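Local coordinates for protein beta-lactamase (Serratia marcescens, PDB 5GWA) that probably hydrolyses beta-lactam antibiotics as a class A extended-spectrum enzyme, and is caught here as a covalent adduct with the inhibitor avibactam, at residues 45-50 against 111-116; 115-120 against 145-150; 199-204 against 214-219. All blocks are in the same frame, centred on the assembly; numbering follows the deposited sequence.

All three contacts are mainly buried, and contact 1 sits at the centre of the active site. It shares helix 113-123 with contact 2: the start of that helix and the loop before it meet the reactive serine and its lysine, while D117 within it holds the beginning of helix 147-151. Contact 3 reaches the same inhibitor from the outermost strand 212-218, with S111 OG and K215 NZ joining it to contact 1. Their chemistry differs accordingly. A lysine held among side-chain oxygens dominates contact 1, a carboxylate on helix-end N-H groups contact 2, and an arginine on strand oxygens contact 3, where the second subunit also comes close.

Contact 1 of 3, residues 45-50 against 111-116; sequences MQSTYK and SDNNGC. With NXL ((2S,5R)-1-formyl-5-[(sulfooxy)amino]piperidine-2-carboxamide), chain B.
K50 NZ is gripped by three side-chain oxygens: it gives a 2.7 Å hydrogen bond to N113 OD1, one of 3.1 Å to S111 OG and, within its own segment, one of 3.2 Å to S47 OG. This is the heart of a class A beta-lactamase site, with the SxxK motif, S47 to K50, at the start of helix 49-63 facing the SDN motif, S111 to N113. The lysine runs extended beyond CG and crosses the N113 side chain at about a right angle, meeting OD1 from a position tilted out of the amide plane. The other end of that amide serves the inhibitor, N113 ND2 giving avibactam O a nearly straight bond of 2.9 Å (163°). N113 thus ties the lysine to the ligand through one flat group.

S47 OG is covalently bound to avibactam CAN at 1.4 Å, which marks the serine as carbamoylated. With OG anti to the carbonyl carbon (chi1 -71°), the oxygen faces S111 and the lysine, and S47 N makes a weak, bent bond to the carbonyl oxygen OAC, half of the oxyanion hole that S218 N completes. S111 OG donates to the sulfate oxygen OAG at 2.8 Å and is also hydrogen-bonded to K215 NZ. Next to the polar cluster, C116 CB packs 3.8 Å from K50 CE, and C116 SG lies obliquely beside the Y49 ring, whose OH bonds to A145 O. D112, its CB pointing away from segment 45-50, N-caps helix 113-123, OD1 taking G115 N at 2.7 Å on the anti side, 26° out of the carboxylate plane.

Contact 2 of 3, residues 115-120 against 145-150; sequences GCDILF and ATEEEM. With NA (sodium ion), chain Q.
D117 presents both carboxylate oxygens to two successive backbone N-H groups: OD1 accepts from E147 N at 2.8 Å (155°), and OD2 from E148 N at 2.9 Å. Each oxygen uses its syn lone pair, so the carboxylate bridges the two N-H groups at the first turn of helix 147-151, in the omega loop of class A beta-lactamases. T146 CB lies 3.4 Å from D117 OD1, the two side chains crossing at about a right angle, and C116 SG rests 3.8 Å from E147 CG. Farther along helix 113-123 the F120 ring touches T146 CG2 obliquely and also meets the ring of Y49.

The second shell fixes the donor end. T146 and E149 form a capping box, E149 N reaching T146 OG1 at 3.1 Å while T146 N bonds to E149 OE1 at 2.9 Å. A bend at chi2 (-74°) turns the E147 carboxylate away from D117, toward avibactam and K50. M150 O, one turn on, binds a sodium ion with A153 O and W154 O. Water 1 donates to D117 OD2 and to E148 OE1, which would ease their like charges, and the helix end would be expected to stabilise a negative D117.

Contact 3 of 3, residues 199-204 against 214-219; sequences PKRLKG and HKTGSS. With NA (sodium ion), chain N; NXL ((2S,5R)-1-formyl-5-[(sulfooxy)amino]piperidine-2-carboxamide), chain B.
R201 leaves its backbone with CG anti to the carbonyl carbon (chi1 -60°) and runs extended to NE, which carries its guanidinium to S218, whose OG is likewise anti to its carbonyl carbon. The meeting place is the end of the KTG motif, K215 to G217, and the serine that follows it, on the edge strand 212-218 of the five-stranded sheet. S218 OG lies at the guanidinium edge and accepts from R201 NH2 at 2.7 Å, with a weak second bond from NH1. NH1 also gives G217 O a bond of 2.9 Å, arriving 58° out of the carbonyl plane and so off the lone pairs. E261 holds R201 NE, and N231 O takes NH1, so the group is fixed on several sides.

S218 also binds avibactam: its OG donates to the sulfate oxygen OAE at 2.7 Å, and its N gives the carbonyl oxygen OAC a nearly straight bond of 2.9 Å (165°). K215 bends back so that NZ reaches T216 O at 3.0 Å. P81 and N82 of the second subunit pack on R201 and S218, respectively. At the far end D232 holds H214 ND1, and NE2 binds a sodium ion at 2.9 Å, the metal lying in the plane of the imidazole ring.

Contact 1 of 3, residues 45-50 against 111-116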
loop_
_atom_site.group_PDB
_atom_site.type_symbol
_atom_site.label_atom_id
_atom_site.label_comp_id
_atom_site.label_asym_id
_atom_site.label_seq_id
_atom_site.Cartn_x
_atom_site.Cartn_y
_atom_site.Cartn_z
ATOM N N MET A 45 5.318 -16.344 -4.888
ATOM C CA MET A 45 5.957 -15.352 -5.765
ATOM C C MET A 45 5.754 -13.894 -5.298
ATOM O O MET A 45 6.614 -13.029 -5.579
ATOM C CB MET A 45 5.452 -15.497 -7.199
ATOM C CG MET A 45 5.975 -16.719 -7.879
ATOM S SD MET A 45 5.613 -16.765 -9.633
ATOM C CE MET A 45 3.897 -17.240 -9.629
ATOM N N GLN A 46 4.593 -13.608 -4.704
ATOM C CA GLN A 46 4.066 -12.253 -4.471
ATOM C C GLN A 46 4.310 -11.426 -5.727
ATOM O O GLN A 46 4.054 -11.931 -6.827
ATOM C CB GLN A 46 4.692 -11.651 -3.248
ATOM C CG GLN A 46 4.080 -12.110 -1.954
ATOM C CD GLN A 46 2.688 -11.570 -1.739
ATOM O OE1 GLN A 46 2.169 -10.790 -2.534
ATOM N NE2 GLN A 46 2.033 -12.040 -0.655
ATOM N N SER A 47 4.883 -10.243 -5.605
ATOM C CA SER A 47 4.889 -9.307 -6.729
ATOM C C SER A 47 5.823 -9.719 -7.859
ATOM O O SER A 47 5.718 -9.135 -8.947
ATOM C CB SER A 47 5.268 -7.888 -6.318
ATOM O OG SER A 47 4.252 -7.234 -5.552
ATOM N N THR A 48 6.656 -10.749 -7.675
ATOM C CA THR A 48 7.544 -11.166 -8.743
ATOM C C THR A 48 6.763 -11.680 -9.950
ATOM O O THR A 48 7.238 -11.535 -11.062
ATOM C CB THR A 48 8.596 -12.211 -8.325
ATOM O OG1 THR A 48 7.944 -13.418 -7.941
ATOM C CG2 THR A 48 9.469 -11.663 -7.178
ATOM N N TYR A 49 5.514 -12.088 -9.752
ATOM C CA TYR A 49 4.733 -12.550 -10.882
ATOM C C TYR A 49 4.254 -11.476 -11.806
ATOM O O TYR A 49 3.702 -11.781 -12.886
ATOM C CB TYR A 49 3.646 -13.521 -10.464
ATOM C CG TYR A 49 2.321 -12.930 -10.003
ATOM C CD1 TYR A 49 2.236 -11.654 -9.438
ATOM C CD2 TYR A 49 1.161 -13.721 -10.006
ATOM C CE1 TYR A 49 1.023 -11.165 -8.966
ATOM C CE2 TYR A 49 -0.056 -13.223 -9.561
ATOM C CZ TYR A 49 -0.111 -11.956 -8.991
ATOM O OH TYR A 49 -1.321 -11.466 -8.495
ATOM N N LYS A 50 4.517 -10.228 -11.476
ATOM C CA LYS A 50 4.191 -9.116 -12.377
ATOM C C LYS A 50 5.129 -9.140 -13.591
ATOM O O LYS A 50 4.822 -8.542 -14.630
ATOM C CB LYS A 50 4.251 -7.777 -11.651
ATOM C CG LYS A 50 3.154 -7.660 -10.589
ATOM C CD LYS A 50 3.417 -6.520 -9.616
ATOM C CE LYS A 50 2.398 -6.545 -8.496
ATOM N NZ LYS A 50 2.570 -5.395 -7.576
ATOM N N SER A 111 5.999 -1.682 -8.769
ATOM C CA SER A 111 5.183 -2.751 -8.196
ATOM C C SER A 111 3.772 -2.349 -7.834
ATOM O O SER A 111 3.199 -2.874 -6.882
ATOM C CB SER A 111 5.880 -3.377 -7.005
ATOM O OG SER A 111 5.571 -4.772 -6.938
ATOM N N ASP A 112 3.152 -1.461 -8.601
ATOM C CA ASP A 112 1.765 -1.124 -8.321
ATOM C C ASP A 112 0.821 -2.309 -8.331
ATOM O O ASP A 112 0.796 -3.107 -9.296
ATOM C CB ASP A 112 1.281 -0.092 -9.334
ATOM C CG ASP A 112 0.049 0.611 -8.871
ATOM O OD1 ASP A 112 -1.029 0.059 -8.999
ATOM O OD2 ASP A 112 0.174 1.742 -8.389
ATOM N N ASN A 113 0.012 -2.463 -7.291
ATOM C CA ASN A 113 -0.928 -3.595 -7.240
ATOM C C ASN A 113 -2.179 -3.359 -8.064
ATOM O O ASN A 113 -2.748 -4.319 -8.598
ATOM C CB ASN A 113 -1.290 -3.925 -5.806
ATOM C CG ASN A 113 -0.204 -4.710 -5.092
ATOM O OD1 ASN A 113 0.601 -5.372 -5.707
ATOM N ND2 ASN A 113 -0.234 -4.680 -3.766
ATOM N N ASN A 114 -2.659 -2.113 -8.140
ATOM C CA ASN A 114 -3.826 -1.811 -8.968
ATOM C C ASN A 114 -3.500 -1.976 -10.441
ATOM O O ASN A 114 -4.294 -2.541 -11.202
ATOM C CB ASN A 114 -4.347 -0.418 -8.668
ATOM C CG ASN A 114 -5.091 -0.350 -7.355
ATOM O OD1 ASN A 114 -5.905 -1.230 -7.032
ATOM N ND2 ASN A 114 -4.769 0.648 -6.566
ATOM N N GLY A 115 -2.317 -1.506 -10.845
ATOM C CA GLY A 115 -1.879 -1.663 -12.236
ATOM C C GLY A 115 -1.794 -3.136 -12.607
ATOM O O GLY A 115 -2.225 -3.575 -13.703
ATOM N N CYS A 116 -1.314 -3.954 -11.684
ATOM C CA CYS A 116 -1.243 -5.391 -11.871
ATOM C C CYS A 116 -2.638 -5.960 -12.210
ATOM O O CYS A 116 -2.836 -6.634 -13.221
ATOM C CB CYS A 116 -0.692 -6.042 -10.607
ATOM S SG CYS A 116 -0.726 -7.840 -10.585
HETATM O OAC NXL B . 5.026 -8.297 -3.692
HETATM C CAN NXL B . 4.450 -7.317 -4.151
HETATM N N NXL B . 3.839 -6.453 -3.473
HETATM C CAJ NXL B . 3.456 -5.178 -4.043
HETATM C CA NXL B . 3.659 -6.660 -2.043
HETATM C C NXL B . 2.248 -6.829 -1.594
HETATM O O NXL B . 1.310 -6.655 -2.351
HETATM N NAA NXL B . 2.097 -7.039 -0.284
HETATM C CB NXL B . 4.308 -5.519 -1.302
HETATM C CAH NXL B . 3.950 -4.164 -1.864
HETATM C CAO NXL B . 4.230 -4.077 -3.358
HETATM N NAK NXL B . 5.648 -4.082 -3.772
HETATM O OAL NXL B . 6.507 -4.613 -2.928
HETATM S SAR NXL B . 7.816 -5.105 -3.554
HETATM O OAD NXL B . 8.722 -4.022 -3.332
HETATM O OAE NXL B . 8.448 -6.216 -2.933
HETATM O OAG NXL B . 7.357 -5.681 -5.011
#

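Contact 2 of 3, residues 115-120 against 145-150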
loop_
_atom_site.group_PDB
_atom_site.type_symbol
_atom_site.label_atom_id
_atom_site.label_comp_id
_atom_site.label_asym_id
_atom_site.label_seq_id
_atom_site.Cartn_x
_atom_site.Cartn_y
_atom_site.Cartn_z
ATOM N N GLY A 115 -2.317 -1.506 -10.845
ATOM C CA GLY A 115 -1.879 -1.663 -12.236
ATOM C C GLY A 115 -1.794 -3.136 -12.607
ATOM O O GLY A 115 -2.225 -3.575 -13.703
ATOM N N CYS A 116 -1.314 -3.954 -11.684
ATOM C CA CYS A 116 -1.243 -5.391 -11.871
ATOM C C CYS A 116 -2.638 -5.960 -12.210
ATOM O O CYS A 116 -2.836 -6.634 -13.221
ATOM C CB CYS A 116 -0.692 -6.042 -10.607
ATOM S SG CYS A 116 -0.726 -7.840 -10.585
ATOM N N ASP A 117 -3.616 -5.640 -11.396
ATOM C CA ASP A 117 -4.936 -6.203 -11.585
ATOM C C ASP A 117 -5.662 -5.626 -12.780
ATOM O O ASP A 117 -6.389 -6.363 -13.454
ATOM C CB ASP A 117 -5.752 -6.117 -10.291
ATOM C CG ASP A 117 -5.249 -7.072 -9.214
ATOM O OD1 ASP A 117 -4.261 -7.840 -9.402
ATOM O OD2 ASP A 117 -5.861 -7.054 -8.136
ATOM N N ILE A 118 -5.418 -4.361 -13.099
ATOM C CA ILE A 118 -5.929 -3.748 -14.354
ATOM C C ILE A 118 -5.400 -4.522 -15.576
ATOM O O ILE A 118 -6.158 -4.920 -16.478
ATOM C CB ILE A 118 -5.496 -2.264 -14.456
ATOM C CG1 ILE A 118 -6.298 -1.409 -13.466
ATOM C CG2 ILE A 118 -5.683 -1.739 -15.867
ATOM C CD1 ILE A 118 -5.681 -0.063 -13.231
ATOM N N LEU A 119 -4.132 -4.896 -15.514
ATOM C CA LEU A 119 -3.511 -5.644 -16.598
ATOM C C LEU A 119 -3.963 -7.106 -16.638
ATOM O O LEU A 119 -4.137 -7.644 -17.742
ATOM C CB LEU A 119 -1.974 -5.515 -16.523
ATOM C CG LEU A 119 -1.405 -4.112 -16.807
ATOM C CD1 LEU A 119 0.084 -4.065 -16.554
ATOM C CD2 LEU A 119 -1.727 -3.609 -18.218
ATOM N N PHE A 120 -4.170 -7.763 -15.498
ATOM C CA PHE A 120 -4.785 -9.110 -15.471
ATOM C C PHE A 120 -6.137 -9.071 -16.160
ATOM O O PHE A 120 -6.425 -9.895 -17.036
ATOM C CB PHE A 120 -4.931 -9.664 -14.052
ATOM C CG PHE A 120 -3.747 -10.446 -13.570
ATOM C CD1 PHE A 120 -3.314 -11.569 -14.232
ATOM C CD2 PHE A 120 -3.081 -10.048 -12.419
ATOM C CE1 PHE A 120 -2.203 -12.259 -13.797
ATOM C CE2 PHE A 120 -2.075 -10.831 -11.886
ATOM C CZ PHE A 120 -1.602 -11.900 -12.585
ATOM N N ALA A 145 -3.999 -16.218 -8.697
ATOM C CA ALA A 145 -4.735 -15.206 -7.921
ATOM C C ALA A 145 -4.216 -13.820 -8.242
ATOM O O ALA A 145 -3.024 -13.596 -8.321
ATOM C CB ALA A 145 -4.585 -15.428 -6.445
ATOM N N THR A 146 -5.129 -12.884 -8.333
ATOM C CA THR A 146 -4.795 -11.483 -8.546
ATOM C C THR A 146 -4.313 -10.879 -7.231
ATOM O O THR A 146 -4.346 -11.529 -6.194
ATOM C CB THR A 146 -6.025 -10.677 -8.979
ATOM O OG1 THR A 146 -7.013 -10.753 -7.945
ATOM C CG2 THR A 146 -6.604 -11.188 -10.285
ATOM N N GLU A 147 -3.863 -9.634 -7.274
ATOM C CA GLU A 147 -3.465 -8.979 -6.041
ATOM C C GLU A 147 -4.633 -8.807 -5.100
ATOM O O GLU A 147 -4.484 -9.044 -3.900
ATOM C CB GLU A 147 -2.786 -7.625 -6.323
ATOM C CG GLU A 147 -1.374 -7.802 -6.871
ATOM C CD GLU A 147 -0.358 -8.243 -5.845
ATOM O OE1 GLU A 147 -0.632 -8.146 -4.620
ATOM O OE2 GLU A 147 0.795 -8.617 -6.211
ATOM N N GLU A 148 -5.776 -8.421 -5.624
ATOM C CA GLU A 148 -6.972 -8.260 -4.774
ATOM C C GLU A 148 -7.320 -9.572 -4.091
ATOM O O GLU A 148 -7.555 -9.604 -2.882
ATOM C CB GLU A 148 -8.111 -7.771 -5.612
ATOM C CG GLU A 148 -9.460 -7.746 -4.911
ATOM C CD GLU A 148 -10.563 -7.214 -5.813
ATOM O OE1 GLU A 148 -10.361 -7.144 -7.045
ATOM O OE2 GLU A 148 -11.669 -6.926 -5.297
ATOM N N GLU A 149 -7.231 -10.661 -4.849
ATOM C CA GLU A 149 -7.514 -11.971 -4.298
ATOM C C GLU A 149 -6.511 -12.383 -3.213
ATOM O O GLU A 149 -6.876 -12.952 -2.174
ATOM C CB GLU A 149 -7.577 -13.002 -5.432
ATOM C CG GLU A 149 -8.792 -12.873 -6.309
ATOM C CD GLU A 149 -8.812 -13.824 -7.483
ATOM O OE1 GLU A 149 -7.751 -14.104 -8.084
ATOM O OE2 GLU A 149 -9.924 -14.120 -7.973
ATOM N N MET A 150 -5.236 -12.037 -3.381
ATOM C CA MET A 150 -4.232 -12.358 -2.381
ATOM C C MET A 150 -4.457 -11.584 -1.075
ATOM O O MET A 150 -4.072 -12.024 -0.003
ATOM C CB MET A 150 -2.814 -12.079 -2.922
ATOM C CG MET A 150 -2.323 -13.160 -3.864
ATOM S SD MET A 150 -0.541 -13.090 -4.089
ATOM C CE MET A 150 -0.449 -11.670 -5.141
HETATM NA NA NA Q . -2.256 -14.000 0.530
HETATM O O HOH W 1 -8.423 -6.177 -8.579
HETATM O O HOH W 2 -0.532 -11.861 0.784
#

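Contact 3 of 3, residues 199-204 against 214-219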
loop_
_atom_site.group_PDB
_atom_site.type_symbol
_atom_site.label_atom_id
_atom_site.label_comp_id
_atom_site.label_asym_id
_atom_site.label_seq_id
_atom_site.Cartn_x
_atom_site.Cartn_y
_atom_site.Cartn_z
ATOM N N PRO A 199 16.105 -1.959 -3.305
ATOM C CA PRO A 199 17.471 -1.636 -3.673
ATOM C C PRO A 199 18.522 -2.269 -2.760
ATOM O O PRO A 199 19.689 -2.292 -3.124
ATOM C CB PRO A 199 17.498 -0.110 -3.520
ATOM C CG PRO A 199 16.488 0.145 -2.438
ATOM C CD PRO A 199 15.372 -0.783 -2.809
ATOM N N LYS A 200 18.105 -2.797 -1.604
ATOM C CA LYS A 200 19.020 -3.558 -0.736
ATOM C C LYS A 200 18.793 -5.066 -0.798
ATOM O O LYS A 200 19.303 -5.788 0.041
ATOM C CB LYS A 200 18.939 -3.055 0.713
ATOM C CG LYS A 200 19.176 -1.548 0.831
ATOM C CD LYS A 200 20.479 -1.119 0.174
ATOM C CE LYS A 200 21.263 -0.142 1.040
ATOM N NZ LYS A 200 20.739 1.240 0.892
ATOM N N ARG A 201 18.269 -5.530 -1.941
ATOM C CA ARG A 201 18.103 -6.966 -2.198
ATOM C C ARG A 201 19.173 -7.433 -3.163
ATOM O O ARG A 201 20.332 -7.364 -2.818
ATOM C CB ARG A 201 16.648 -7.270 -2.603
ATOM C CG ARG A 201 15.656 -6.885 -1.519
ATOM C CD ARG A 201 14.227 -7.310 -1.796
ATOM N NE ARG A 201 13.308 -6.773 -0.795
ATOM C CZ ARG A 201 12.027 -7.115 -0.684
ATOM N NH1 ARG A 201 11.480 -7.987 -1.510
ATOM N NH2 ARG A 201 11.280 -6.542 0.223
ATOM N N LEU A 202 18.854 -7.904 -4.376
ATOM C CA LEU A 202 19.904 -8.330 -5.270
ATOM C C LEU A 202 21.007 -7.304 -5.439
ATOM O O LEU A 202 22.178 -7.662 -5.495
ATOM C CB LEU A 202 19.391 -8.736 -6.656
ATOM C CG LEU A 202 18.506 -9.992 -6.717
ATOM C CD1 LEU A 202 17.856 -10.129 -8.053
ATOM C CD2 LEU A 202 19.304 -11.268 -6.399
ATOM N N LYS A 203 20.635 -6.034 -5.596
ATOM C CA LYS A 203 21.561 -4.924 -5.812
ATOM C C LYS A 203 22.377 -4.534 -4.570
ATOM O O LYS A 203 23.311 -3.764 -4.662
ATOM C CB LYS A 203 20.772 -3.703 -6.293
ATOM C CG LYS A 203 20.228 -3.825 -7.724
ATOM C CD LYS A 203 19.246 -2.710 -8.038
ATOM C CE LYS A 203 19.928 -1.356 -8.093
ATOM N NZ LYS A 203 20.765 -1.229 -9.310
ATOM N N GLY A 204 22.007 -5.032 -3.394
ATOM C CA GLY A 204 22.408 -4.376 -2.154
ATOM C C GLY A 204 23.901 -4.254 -1.923
ATOM O O GLY A 204 24.364 -3.251 -1.342
ATOM N N HIS A 214 15.361 -6.192 -12.656
ATOM C CA HIS A 214 14.767 -7.046 -11.639
ATOM C C HIS A 214 13.357 -6.703 -11.243
ATOM O O HIS A 214 12.845 -5.649 -11.567
ATOM C CB HIS A 214 15.666 -7.106 -10.408
ATOM C CG HIS A 214 15.676 -5.871 -9.580
ATOM N ND1 HIS A 214 15.173 -5.832 -8.304
ATOM C CD2 HIS A 214 16.122 -4.619 -9.837
ATOM C CE1 HIS A 214 15.322 -4.627 -7.796
ATOM N NE2 HIS A 214 15.869 -3.861 -8.721
ATOM N N LYS A 215 12.736 -7.642 -10.532
ATOM C CA LYS A 215 11.399 -7.448 -9.979
ATOM C C LYS A 215 11.343 -8.090 -8.588
ATOM O O LYS A 215 11.753 -9.227 -8.394
ATOM C CB LYS A 215 10.343 -8.121 -10.869
ATOM C CG LYS A 215 8.917 -7.970 -10.342
ATOM C CD LYS A 215 8.375 -6.560 -10.572
ATOM C CE LYS A 215 7.195 -6.186 -9.679
ATOM N NZ LYS A 215 7.660 -5.909 -8.300
ATOM N N THR A 216 10.886 -7.321 -7.629
ATOM C CA THR A 216 10.885 -7.745 -6.225
ATOM C C THR A 216 9.511 -8.322 -5.853
ATOM O O THR A 216 8.512 -8.189 -6.582
ATOM C CB THR A 216 11.154 -6.501 -5.344
ATOM O OG1 THR A 216 10.269 -5.471 -5.748
ATOM C CG2 THR A 216 12.559 -6.036 -5.513
ATOM N N GLY A 217 9.426 -8.920 -4.664
ATOM C CA GLY A 217 8.111 -9.228 -4.071
ATOM C C GLY A 217 8.248 -9.341 -2.577
ATOM O O GLY A 217 9.322 -9.758 -2.089
ATOM N N SER A 218 7.157 -9.040 -1.893
ATOM C CA SER A 218 7.162 -9.047 -0.418
ATOM C C SER A 218 5.781 -9.490 0.053
ATOM O O SER A 218 4.777 -9.227 -0.610
ATOM C CB SER A 218 7.497 -7.652 0.097
ATOM O OG SER A 218 8.709 -7.137 -0.425
ATOM N N SER A 219 5.732 -10.208 1.164
ATOM C CA SER A 219 4.475 -10.384 1.873
ATOM C C SER A 219 4.468 -9.555 3.149
ATOM O O SER A 219 5.506 -9.112 3.606
ATOM C CB SER A 219 4.252 -11.848 2.254
ATOM O OG SER A 219 5.185 -12.226 3.235
HETATM NA NA NA N . 16.084 -1.318 -7.406
HETATM O OAC NXL B . 5.026 -8.297 -3.692
HETATM C CAN NXL B . 4.450 -7.317 -4.151
HETATM N N NXL B . 3.839 -6.453 -3.473
HETATM C CAJ NXL B . 3.456 -5.178 -4.043
HETATM C CA NXL B . 3.659 -6.660 -2.043
HETATM C C NXL B . 2.248 -6.829 -1.594
HETATM O O NXL B . 1.310 -6.655 -2.351
HETATM N NAA NXL B . 2.097 -7.039 -0.284
HETATM C CB NXL B . 4.308 -5.519 -1.302
HETATM C CAH NXL B . 3.950 -4.164 -1.864
HETATM C CAO NXL B . 4.230 -4.077 -3.358
HETATM N NAK NXL B . 5.648 -4.082 -3.772
HETATM O OAL NXL B . 6.507 -4.613 -2.928
HETATM S SAR NXL B . 7.816 -5.105 -3.554
HETATM O OAD NXL B . 8.722 -4.022 -3.332
HETATM O OAE NXL B . 8.448 -6.216 -2.933
HETATM O OAG NXL B . 7.357 -5.681 -5.011
HETATM O O HOH W 3 17.347 1.057 -7.417
#